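Local structure of putative lipoprotein (4R7R) at residues Ile74-Ser78 / Glu79-Ile83; Arg44-Asp47 / Asp48-Ser52; Arg26-Met30 / Asn31-Glu35. The protein is of unknown function but is a putative lipoprotein of Clostridium perfringens with an alpha-beta fold and possibly binds lipid. One frame throughout, in Å; residues are numbered along the deposited sequence.

Contact 1: Ile74-Ser78 / Glu79-Ile83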
ATOM      1  N   ILE A  74       2.761   7.044  -2.351  1.00 32.58           N
ATOM      2  CA  ILE A  74       3.709   7.363  -1.298  1.00 34.99           C
ATOM      3  C   ILE A  74       4.892   8.085  -1.923  1.00 38.77           C
ATOM      4  O   ILE A  74       5.653   7.517  -2.719  1.00 39.19           O
ATOM      5  CB  ILE A  74       4.181   6.120  -0.551  1.00 34.88           C
ATOM      6  CG1 ILE A  74       2.982   5.381   0.036  1.00 33.50           C
ATOM      7  CG2 ILE A  74       5.143   6.505   0.554  1.00 34.98           C
ATOM      8  CD1 ILE A  74       3.327   4.011   0.569  1.00 34.41           C
ATOM      9  N   ASP A  75       5.010   9.359  -1.582  1.00 43.26           N
ATOM     10  CA  ASP A  75       6.011  10.222  -2.173  1.00 49.36           C
ATOM     11  C   ASP A  75       7.132  10.412  -1.170  1.00 52.04           C
ATOM     12  O   ASP A  75       6.987  11.150  -0.198  1.00 53.40           O
ATOM     13  CB  ASP A  75       5.396  11.573  -2.580  1.00 53.29           C
ATOM     14  CG  ASP A  75       4.099  11.416  -3.395  1.00 56.02           C
ATOM     15  OD1 ASP A  75       4.211  11.123  -4.607  1.00 58.15           O
ATOM     16  OD2 ASP A  75       2.976  11.579  -2.835  1.00 54.96           O
ATOM     17  N   LEU A  76       8.234   9.706  -1.382  1.00 57.51           N
ATOM     18  CA  LEU A  76       9.433   9.916  -0.578  1.00 65.41           C
ATOM     19  C   LEU A  76      10.260  11.012  -1.240  1.00 71.32           C
ATOM     20  O   LEU A  76       9.811  11.626  -2.212  1.00 72.58           O
ATOM     21  CB  LEU A  76      10.243   8.627  -0.431  1.00 66.20           C
ATOM     22  CG  LEU A  76       9.463   7.409   0.077  1.00 64.58           C
ATOM     23  CD1 LEU A  76       9.263   6.394  -1.039  1.00 62.83           C
ATOM     24  CD2 LEU A  76      10.162   6.774   1.262  1.00 67.29           C
ATOM     25  N   ASN A  77      11.455  11.260  -0.715  1.00 78.32           N
ATOM     26  CA  ASN A  77      12.317  12.306  -1.254  1.00 84.11           C
ATOM     27  C   ASN A  77      12.534  12.164  -2.770  1.00 83.18           C
ATOM     28  O   ASN A  77      12.102  13.014  -3.549  1.00 83.09           O
ATOM     29  CB  ASN A  77      13.668  12.317  -0.518  1.00 93.14           C
ATOM     30  CG  ASN A  77      13.728  13.363   0.602  1.00 99.39           C
ATOM     31  OD1 ASN A  77      13.959  14.549   0.349  1.00103.43           O
ATOM     32  ND2 ASN A  77      13.531  12.921   1.844  1.00 99.75           N
ATOM     33  N   SER A  78      13.180  11.080  -3.185  1.00 81.93           N
ATOM     34  CA  SER A  78      13.472  10.863  -4.599  1.00 80.80           C
ATOM     35  C   SER A  78      12.495   9.882  -5.253  1.00 73.72           C
ATOM     36  O   SER A  78      12.036  10.103  -6.373  1.00 73.29           O
ATOM     37  CB  SER A  78      14.908  10.363  -4.761  1.00 83.99           C
ATOM     38  OG  SER A  78      15.182   9.311  -3.852  1.00 83.30           O
ATOM     39  N   GLU A  79      12.178   8.809  -4.532  1.00 67.40           N
ATOM     40  CA  GLU A  79      11.343   7.720  -5.037  1.00 60.74           C
ATOM     41  C   GLU A  79       9.850   7.949  -4.836  1.00 51.97           C
ATOM     42  O   GLU A  79       9.445   8.701  -3.956  1.00 50.18           O
ATOM     43  CB  GLU A  79      11.735   6.409  -4.351  1.00 62.45           C
ATOM     44  CG  GLU A  79      13.016   5.788  -4.863  1.00 67.87           C
ATOM     45  CD  GLU A  79      12.774   4.867  -6.050  1.00 69.37           C
ATOM     46  OE1 GLU A  79      13.772   4.354  -6.616  1.00 73.12           O
ATOM     47  OE2 GLU A  79      11.585   4.656  -6.407  1.00 66.31           O
ATOM     48  N   LYS A  80       9.037   7.287  -5.655  1.00 36.24           N
ATOM     49  CA  LYS A  80       7.604   7.197  -5.399  1.00 31.92           C
ATOM     50  C   LYS A  80       7.145   5.728  -5.453  1.00 26.73           C
ATOM     51  O   LYS A  80       7.525   4.972  -6.349  1.00 25.03           O
ATOM     52  CB  LYS A  80       6.781   8.043  -6.391  1.00 30.94           C
ATOM     53  CG  LYS A  80       5.260   7.718  -6.304  1.00 55.74           C
ATOM     54  CD  LYS A  80       4.330   8.843  -6.763  1.00 56.38           C
ATOM     55  CE  LYS A  80       3.829   8.646  -8.191  1.00 56.19           C
ATOM     56  NZ  LYS A  80       2.880   9.731  -8.584  1.00 57.12           N
ATOM     57  N   TYR A  81       6.332   5.323  -4.485  1.00 23.13           N
ATOM     58  CA  TYR A  81       5.782   3.985  -4.517  1.00 22.54           C
ATOM     59  C   TYR A  81       4.256   4.040  -4.584  1.00 25.34           C
ATOM     60  O   TYR A  81       3.624   5.045  -4.235  1.00 27.57           O
ATOM     61  CB  TYR A  81       6.261   3.180  -3.303  1.00 22.36           C
ATOM     62  CG  TYR A  81       7.640   2.538  -3.480  1.00 24.25           C
ATOM     63  CD1 TYR A  81       8.782   3.317  -3.620  1.00 26.43           C
ATOM     64  CD2 TYR A  81       7.790   1.155  -3.489  1.00 24.99           C
ATOM     65  CE1 TYR A  81      10.023   2.746  -3.781  1.00 29.21           C
ATOM     66  CE2 TYR A  81       9.036   0.568  -3.638  1.00 27.27           C
ATOM     67  CZ  TYR A  81      10.149   1.367  -3.791  1.00 30.99           C
ATOM     68  OH  TYR A  81      11.393   0.786  -3.949  1.00 33.60           O
ATOM     69  N   VAL A  82       3.670   2.945  -5.039  1.00 24.54           N
ATOM     70  CA  VAL A  82       2.241   2.870  -5.220  1.00 24.17           C
ATOM     71  C   VAL A  82       1.718   1.661  -4.463  1.00 24.48           C
ATOM     72  O   VAL A  82       2.319   0.590  -4.495  1.00 24.57           O
ATOM     73  CB  VAL A  82       1.870   2.780  -6.732  1.00 28.50           C
ATOM     74  CG1 VAL A  82       0.405   2.525  -6.916  1.00 28.83           C
ATOM     75  CG2 VAL A  82       2.281   4.055  -7.458  1.00 29.18           C
ATOM     76  N   ILE A  83       0.610   1.845  -3.746  1.00 25.33           N
ATOM     77  CA  ILE A  83      -0.113   0.712  -3.190  1.00 23.79           C
ATOM     78  C   ILE A  83      -1.534   0.698  -3.762  1.00 25.58           C
ATOM     79  O   ILE A  83      -2.289   1.672  -3.603  1.00 24.34           O
ATOM     80  CB  ILE A  83      -0.186   0.751  -1.652  1.00 23.01           C
ATOM     81  CG1 ILE A  83       1.193   0.989  -1.044  1.00 22.62           C
ATOM     82  CG2 ILE A  83      -0.793  -0.547  -1.110  1.00 23.19           C
ATOM     83  CD1 ILE A  83       1.162   1.175   0.461  1.00 20.53           C
TER
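Ile-74 and Tyr-81 pair across an antiparallel beta hairpin, in which strands 70-75 and 80-85 are joined by a tight connection. The evidence is the reciprocal pair of backbone bonds: Ile-74 N gives to Tyr-81 O at 2.9 Å, and Tyr-81 N returns a bond to Ile-74 O, lying in the plane of that carbonyl. Beyond it, Asp-75 faces Lys-80 as a non-hydrogen-bonded pair, and the connection is closed by a weak bond from Leu-76 N to Glu-79 O, bent to 135° at the hydrogen.

The side chains divide between the two faces of the hairpin. On the face of Ile-74 and Tyr-81, two isoleucines meet obliquely end to end, Ile-74 CD1 lying 3.6 Å from Ile-83 CD1. Ile-74 reaches across because CG1 stands beside its backbone N (chi1 -57°) and the chain then runs extended to CD1. Nearer the turn Leu-76 comes obliquely to the tyrosine, its CD1 being 4.0 Å from Tyr-81 CD1, at neither a clear face nor a clear edge of the ring. Leu-14 of helix 9-17 touches both Leu-76 and Tyr-81, so this side of the hairpin packs beneath that helix.

On the other face Asp-75 and Lys-80 run alongside each other in the same direction. Their charged ends do not form a salt bridge: CD lies against the carboxylate, and the bend at chi3 (99°) then carries CE and NZ on, leaving Lys-80 NZ 4.4 Å from Asp-75 OD1. The carboxylate makes its salt bridge to Arg-26 on the adjoining strand. The closest approach of the lysine side chain is thus through methylene, with Lys-80 CD 3.1 Å from Asp-75 OD1.

Contact 2: Arg44-Asp47 / Asp48-Ser52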
ATOM      1  N   ARG A  44       1.505   8.135   9.569  1.00 32.82           N
ATOM      2  CA  ARG A  44       2.272   7.077  10.225  1.00 34.17           C
ATOM      3  C   ARG A  44       1.748   5.684   9.897  1.00 33.76           C
ATOM      4  O   ARG A  44       2.363   4.681  10.289  1.00 34.06           O
ATOM      5  CB  ARG A  44       2.286   7.267  11.747  1.00 36.19           C
ATOM      6  CG  ARG A  44       0.915   7.300  12.418  1.00 37.90           C
ATOM      7  CD  ARG A  44       1.056   7.230  13.940  1.00 44.29           C
ATOM      8  NE  ARG A  44       1.536   5.916  14.368  1.00 46.56           N
ATOM      9  CZ  ARG A  44       2.133   5.663  15.531  1.00 50.37           C
ATOM     10  NH1 ARG A  44       2.347   6.639  16.405  1.00 52.15           N
ATOM     11  NH2 ARG A  44       2.526   4.425  15.813  1.00 51.53           N
ATOM     12  N   ILE A  45       0.624   5.639   9.176  1.00 33.74           N
ATOM     13  CA  ILE A  45      -0.026   4.396   8.763  1.00 31.66           C
ATOM     14  C   ILE A  45       0.933   3.479   8.024  1.00 30.04           C
ATOM     15  O   ILE A  45       0.886   2.271   8.212  1.00 31.85           O
ATOM     16  CB  ILE A  45      -1.288   4.665   7.855  1.00 35.95           C
ATOM     17  CG1 ILE A  45      -1.986   3.352   7.490  1.00 33.72           C
ATOM     18  CG2 ILE A  45      -0.918   5.465   6.591  1.00 34.19           C
ATOM     19  CD1 ILE A  45      -2.655   2.659   8.670  1.00 35.06           C
ATOM     20  N   ILE A  46       1.814   4.040   7.204  1.00 28.61           N
ATOM     21  CA  ILE A  46       2.681   3.205   6.372  1.00 29.49           C
ATOM     22  C   ILE A  46       3.735   2.534   7.220  1.00 30.71           C
ATOM     23  O   ILE A  46       3.938   1.322   7.140  1.00 31.89           O
ATOM     24  CB  ILE A  46       3.365   4.007   5.248  1.00 34.06           C
ATOM     25  CG1 ILE A  46       2.310   4.657   4.349  1.00 36.84           C
ATOM     26  CG2 ILE A  46       4.280   3.099   4.415  1.00 34.25           C
ATOM     27  CD1 ILE A  46       1.110   3.754   4.039  1.00 36.04           C
ATOM     28  N   ASP A  47       4.407   3.318   8.042  1.00 30.48           N
ATOM     29  CA  ASP A  47       5.378   2.763   8.958  1.00 35.19           C
ATOM     30  C   ASP A  47       4.802   1.663   9.880  1.00 34.65           C
ATOM     31  O   ASP A  47       5.440   0.624  10.114  1.00 35.75           O
ATOM     32  CB  ASP A  47       5.961   3.872   9.798  1.00 39.96           C
ATOM     33  CG  ASP A  47       7.228   3.460  10.460  1.00 49.04           C
ATOM     34  OD1 ASP A  47       8.092   2.890   9.748  1.00 50.83           O
ATOM     35  OD2 ASP A  47       7.345   3.682  11.687  1.00 55.49           O
ATOM     36  N   ASP A  48       3.600   1.910  10.402  1.00 34.33           N
ATOM     37  CA  ASP A  48       2.953   1.008  11.339  1.00 36.96           C
ATOM     38  C   ASP A  48       2.576  -0.276  10.609  1.00 34.40           C
ATOM     39  O   ASP A  48       2.696  -1.382  11.153  1.00 34.48           O
ATOM     40  CB  ASP A  48       1.713   1.664  11.965  1.00 38.25           C
ATOM     41  CG  ASP A  48       2.063   2.799  12.942  1.00 44.53           C
ATOM     42  OD1 ASP A  48       3.236   2.886  13.387  1.00 48.53           O
ATOM     43  OD2 ASP A  48       1.152   3.597  13.286  1.00 44.96           O
ATOM     44  N   LEU A  49       2.138  -0.113   9.363  1.00 31.93           N
ATOM     45  CA  LEU A  49       1.754  -1.241   8.533  1.00 30.08           C
ATOM     46  C   LEU A  49       2.967  -2.117   8.231  1.00 31.51           C
ATOM     47  O   LEU A  49       2.925  -3.326   8.439  1.00 32.29           O
ATOM     48  CB  LEU A  49       1.114  -0.756   7.238  1.00 29.14           C
ATOM     49  CG  LEU A  49       0.776  -1.845   6.207  1.00 30.46           C
ATOM     50  CD1 LEU A  49      -0.161  -2.877   6.800  1.00 30.85           C
ATOM     51  CD2 LEU A  49       0.165  -1.238   4.960  1.00 29.05           C
ATOM     52  N   LEU A  50       4.046  -1.494   7.756  1.00 30.17           N
ATOM     53  CA  LEU A  50       5.236  -2.219   7.327  1.00 30.64           C
ATOM     54  C   LEU A  50       5.876  -2.957   8.502  1.00 36.93           C
ATOM     55  O   LEU A  50       6.375  -4.076   8.348  1.00 36.31           O
ATOM     56  CB  LEU A  50       6.258  -1.266   6.678  1.00 29.53           C
ATOM     57  CG  LEU A  50       5.857  -0.540   5.382  1.00 27.37           C
ATOM     58  CD1 LEU A  50       7.044   0.199   4.779  1.00 30.34           C
ATOM     59  CD2 LEU A  50       5.231  -1.479   4.344  1.00 23.00           C
ATOM     60  N   LYS A  51       5.860  -2.334   9.674  1.00 39.38           N
ATOM     61  CA  LYS A  51       6.468  -2.938  10.852  1.00 44.23           C
ATOM     62  C   LYS A  51       5.638  -4.127  11.333  1.00 42.80           C
ATOM     63  O   LYS A  51       6.147  -5.015  12.016  1.00 36.36           O
ATOM     64  CB  LYS A  51       6.622  -1.909  11.977  1.00 37.32           C
ATOM     65  CG  LYS A  51       7.762  -0.912  11.775  1.00 45.28           C
ATOM     66  CD  LYS A  51       7.648   0.262  12.755  1.00 49.81           C
ATOM     67  CE  LYS A  51       9.010   0.866  13.122  1.00 57.09           C
ATOM     68  NZ  LYS A  51       9.694   1.551  11.988  1.00 56.90           N
ATOM     69  N   SER A  52       4.358  -4.138  10.968  1.00 30.19           N
ATOM     70  CA  SER A  52       3.451  -5.180  11.433  1.00 36.22           C
ATOM     71  C   SER A  52       3.439  -6.395  10.483  1.00 34.72           C
ATOM     72  O   SER A  52       2.948  -7.472  10.841  1.00 35.52           O
ATOM     73  CB  SER A  52       2.037  -4.616  11.601  1.00 29.72           C
ATOM     74  OG  SER A  52       1.381  -4.495  10.342  1.00 37.54           O
TER
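Arg-44 and Asp-48 form an i to i+4 salt bridge at the N-terminal end of the amphipathic helix 45-52, and the arginine can be followed atom by atom. Its CB starts 4.1 Å from Asp-48 OD2. CG sits between the backbone N and the carbonyl carbon (chi1 58°) and lies 3.8 Å from Asp-48 OD2. CD keeps nearly the same spacing from that oxygen, and the bend at chi3 (-69°) turns NE toward the carboxylate of Asp-48. NE meets Asp-48 OD2 at 2.6 Å, with the oxygen close to the guanidinium plane and approached on its syn side. The tip, NH2, bonds to Asp-48 OD1 at 3.0 Å and more weakly to OD2. This is a side-on, two-nitrogen grip, though not a coplanar one, since the guanidinium and carboxylate planes stand 50° apart. The hold of NE and NH2 on OD2 and OD1 should restrict the rotation of the carboxylate, and a backbone bond from Asp-48 N to Arg-44 O ties the same two residues.

Three residues further on, Asp-47 and Lys-51 repeat the i to i+4 spacing. Lys-51 NZ lies 3.1 Å from Asp-47 OD1, again on the syn side, and has a weak second bond to OD2.

The apolar side of the helix looks into the protein. Ile-46 and Leu-50 lie alongside each other with Ile-46 CG2 4.0 Å from Leu-50 CD1, while Ile-45 packs on Leu-116 and Phe-119 of helix 116-125 and on Ile-25 of strand 24-29. At the last residues of the segment, Leu-49 O takes two donors from one face of its plane: Ser-52 N, and Ser-52 OG at 2.7 Å.

Contact 3: Arg26-Met30 / Asn31-Glu35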
ATOM      1  N   ARG A  26      -0.714  10.437  -1.002  1.00 33.81           N
ATOM      2  CA  ARG A  26      -1.852  10.877  -1.773  1.00 35.35           C
ATOM      3  C   ARG A  26      -2.779   9.713  -1.974  1.00 34.18           C
ATOM      4  O   ARG A  26      -2.336   8.643  -2.358  1.00 33.16           O
ATOM      5  CB  ARG A  26      -1.417  11.423  -3.117  1.00 38.81           C
ATOM      6  CG  ARG A  26      -1.558  12.897  -3.224  1.00 43.73           C
ATOM      7  CD  ARG A  26      -0.926  13.390  -4.507  1.00 47.90           C
ATOM      8  NE  ARG A  26       0.408  12.835  -4.736  1.00 48.14           N
ATOM      9  CZ  ARG A  26       0.726  12.074  -5.779  1.00 48.22           C
ATOM     10  NH1 ARG A  26      -0.197  11.771  -6.689  1.00 48.36           N
ATOM     11  NH2 ARG A  26       1.967  11.620  -5.915  1.00 48.49           N
ATOM     12  N   LEU A  27      -4.059   9.923  -1.692  1.00 34.95           N
ATOM     13  CA  LEU A  27      -5.076   8.912  -1.921  1.00 35.03           C
ATOM     14  C   LEU A  27      -5.908   9.262  -3.152  1.00 37.66           C
ATOM     15  O   LEU A  27      -6.349  10.404  -3.312  1.00 38.64           O
ATOM     16  CB  LEU A  27      -5.989   8.776  -0.704  1.00 35.69           C
ATOM     17  CG  LEU A  27      -5.403   8.286   0.615  1.00 36.32           C
ATOM     18  CD1 LEU A  27      -6.523   7.995   1.600  1.00 37.02           C
ATOM     19  CD2 LEU A  27      -4.576   7.044   0.381  1.00 35.43           C
ATOM     20  N   LEU A  28      -6.119   8.269  -4.013  1.00 37.27           N
ATOM     21  CA  LEU A  28      -6.996   8.411  -5.166  1.00 37.49           C
ATOM     22  C   LEU A  28      -8.182   7.430  -5.101  1.00 37.24           C
ATOM     23  O   LEU A  28      -7.981   6.215  -5.025  1.00 36.34           O
ATOM     24  CB  LEU A  28      -6.202   8.192  -6.456  1.00 35.48           C
ATOM     25  CG  LEU A  28      -6.999   8.346  -7.751  1.00 36.30           C
ATOM     26  CD1 LEU A  28      -7.403   9.791  -7.912  1.00 37.16           C
ATOM     27  CD2 LEU A  28      -6.189   7.878  -8.941  1.00 30.09           C
ATOM     28  N   ASP A  29      -9.408   7.961  -5.138  1.00 39.14           N
ATOM     29  CA  ASP A  29     -10.625   7.144  -5.224  1.00 40.18           C
ATOM     30  C   ASP A  29     -10.787   6.636  -6.668  1.00 39.79           C
ATOM     31  O   ASP A  29     -10.906   7.432  -7.596  1.00 40.11           O
ATOM     32  CB  ASP A  29     -11.845   7.972  -4.767  1.00 46.11           C
ATOM     33  CG  ASP A  29     -13.128   7.136  -4.583  1.00 51.98           C
ATOM     34  OD1 ASP A  29     -13.403   6.246  -5.414  1.00 53.13           O
ATOM     35  OD2 ASP A  29     -13.887   7.391  -3.608  1.00 55.62           O
HETATM   36  N   MSE A  30     -10.781   5.319  -6.864  1.00 39.92           N
HETATM   37  CA  MSE A  30     -10.808   4.763  -8.222  1.00 43.50           C
HETATM   38  C   MSE A  30     -12.207   4.707  -8.842  1.00 48.23           C
HETATM   39  O   MSE A  30     -12.365   4.297  -9.987  1.00 51.73           O
HETATM   40  CB  MSE A  30     -10.190   3.359  -8.238  1.00 42.14           C
HETATM   41  CG  MSE A  30      -8.680   3.346  -8.060  1.00 39.72           C
HETATM   42 SE   MSE A  30      -7.799   4.617  -9.237  0.61 46.98          SE
HETATM   43  CE  MSE A  30      -7.576   3.445 -10.785  1.00 36.96           C
ATOM     44  N   ASN A  31     -13.217   5.135  -8.096  0.96 51.11           N
ATOM     45  CA  ASN A  31     -14.582   5.147  -8.600  0.96 57.24           C
ATOM     46  C   ASN A  31     -14.962   6.538  -9.118  0.96 60.82           C
ATOM     47  O   ASN A  31     -15.719   6.669 -10.078  0.96 64.07           O
ATOM     48  CB  ASN A  31     -15.544   4.682  -7.503  0.96 60.75           C
ATOM     49  CG  ASN A  31     -17.006   4.857  -7.882  0.96 68.29           C
ATOM     50  OD1 ASN A  31     -17.548   5.963  -7.808  0.96 70.64           O
ATOM     51  ND2 ASN A  31     -17.661   3.760  -8.272  0.96 71.61           N
ATOM     52  N   ILE A  32     -14.398   7.567  -8.486  1.00 60.94           N
ATOM     53  CA  ILE A  32     -14.736   8.969  -8.734  1.00 62.51           C
ATOM     54  C   ILE A  32     -13.534   9.740  -9.291  1.00 59.58           C
ATOM     55  O   ILE A  32     -13.682  10.776  -9.948  1.00 60.62           O
ATOM     56  CB  ILE A  32     -15.225   9.636  -7.428  1.00 65.20           C
ATOM     57  CG1 ILE A  32     -16.347   8.802  -6.804  1.00 68.95           C
ATOM     58  CG2 ILE A  32     -15.677  11.069  -7.670  1.00 68.95           C
ATOM     59  CD1 ILE A  32     -16.980   9.418  -5.565  1.00 72.29           C
ATOM     60  N   TYR A  33     -12.348   9.208  -9.010  1.00 56.27           N
ATOM     61  CA  TYR A  33     -11.073   9.774  -9.450  1.00 55.19           C
ATOM     62  C   TYR A  33     -10.832  11.135  -8.813  1.00 54.96           C
ATOM     63  O   TYR A  33     -10.182  12.018  -9.376  1.00 53.07           O
ATOM     64  CB  TYR A  33     -11.006   9.807 -10.983  1.00 60.13           C
ATOM     65  CG  TYR A  33     -10.823   8.407 -11.522  1.00 61.68           C
ATOM     66  CD1 TYR A  33      -9.545   7.863 -11.686  1.00 60.46           C
ATOM     67  CD2 TYR A  33     -11.926   7.597 -11.797  1.00 63.83           C
ATOM     68  CE1 TYR A  33      -9.368   6.563 -12.150  1.00 60.44           C
ATOM     69  CE2 TYR A  33     -11.762   6.292 -12.251  1.00 64.37           C
ATOM     70  CZ  TYR A  33     -10.480   5.783 -12.434  1.00 63.04           C
ATOM     71  OH  TYR A  33     -10.314   4.489 -12.896  1.00 63.94           O
ATOM     72  N   SER A  34     -11.346  11.260  -7.596  1.00 55.08           N
ATOM     73  CA  SER A  34     -11.031  12.370  -6.719  1.00 56.91           C
ATOM     74  C   SER A  34      -9.816  12.029  -5.854  1.00 51.36           C
ATOM     75  O   SER A  34      -9.615  10.873  -5.462  1.00 51.29           O
ATOM     76  CB  SER A  34     -12.238  12.710  -5.846  1.00 58.28           C
ATOM     77  OG  SER A  34     -12.728  11.547  -5.199  1.00 57.58           O
ATOM     78  N   GLU A  35      -9.026  13.049  -5.546  1.00 51.03           N
ATOM     79  CA  GLU A  35      -7.738  12.888  -4.885  1.00 49.75           C
ATOM     80  C   GLU A  35      -7.701  13.621  -3.530  1.00 50.17           C
ATOM     81  O   GLU A  35      -8.260  14.713  -3.410  1.00 51.40           O
ATOM     82  CB  GLU A  35      -6.650  13.413  -5.814  1.00 55.01           C
ATOM     83  CG  GLU A  35      -5.263  12.887  -5.558  1.00 57.64           C
ATOM     84  CD  GLU A  35      -4.313  13.235  -6.684  1.00 61.59           C
ATOM     85  OE1 GLU A  35      -3.117  12.872  -6.590  1.00 61.59           O
ATOM     86  OE2 GLU A  35      -4.768  13.865  -7.668  1.00 64.76           O
TER
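Tyr-33 takes a left-handed backbone conformation (phi 65°), unusual for a residue other than glycine, and lays its ring against the backbone and side chain of Met-30. These residues belong to the five-residue loop, 30-34, of the beta hairpin between strands 24-29 and 35-37. One face of the ring covers Asp-29 O and Met-30 C, and Tyr-33 CE2 comes within 3.1 Å of Met-30 O. Met-30 is present as selenomethionine; a bend at chi2 places SE 3.8 Å from Tyr-33 CE1, an oblique Met-aromatic contact, and a second at chi3 brings CE near the ring as well.

Asp-29 organises the turn from the end of its strand. With CG anti to the backbone N (chi1 -170°), its OD1 reaches over the loop and accepts Asn-31 N at 2.9 Å, making an Asx turn, plus a weak bond from Ile-32 N. Its carbonyl takes Tyr-33 N at 2.7 Å, closing an alpha-turn, and Asp-29 N bonds to Ser-34 O.

At the open end of the hairpin Arg-26 and Glu-35 cross at an angle. Arg-26 NH1 points straight at Glu-35 OE1 (3.1 Å, 174° at the hydrogen), with the oxygen in the guanidinium plane. The stronger partner of this arginine is Asp-75 on the neighbouring strand, bound through NH2. Held between carboxylates of the two strands that flank its own, the guanidinium probably stays charged and has little freedom to rotate, and the outermost strand is linked electrostatically to the sheet interior.

Contacts 1 and 3 are hairpin ends of one antiparallel sheet, and contact 2 is a helix packed against it. The centres of contacts 1 and 3 lie about 17 Å apart, yet the two meet in a salt bridge, Arg-26 NH2 to Asp-75 OD1 at 2.6 Å, across the neighbouring strands 24-29 and 70-75. Contact 2 touches contact 1 by packing, with Ile-46 CG1 4.0 Å from Ile-74 CD1. Contacts 2 and 3 do not touch, their nearest atoms being about 7 Å apart. No active site is established. A glycerol, probably from the crystallisation liquor, is hydrogen-bonded to Leu-50 O in contact 2.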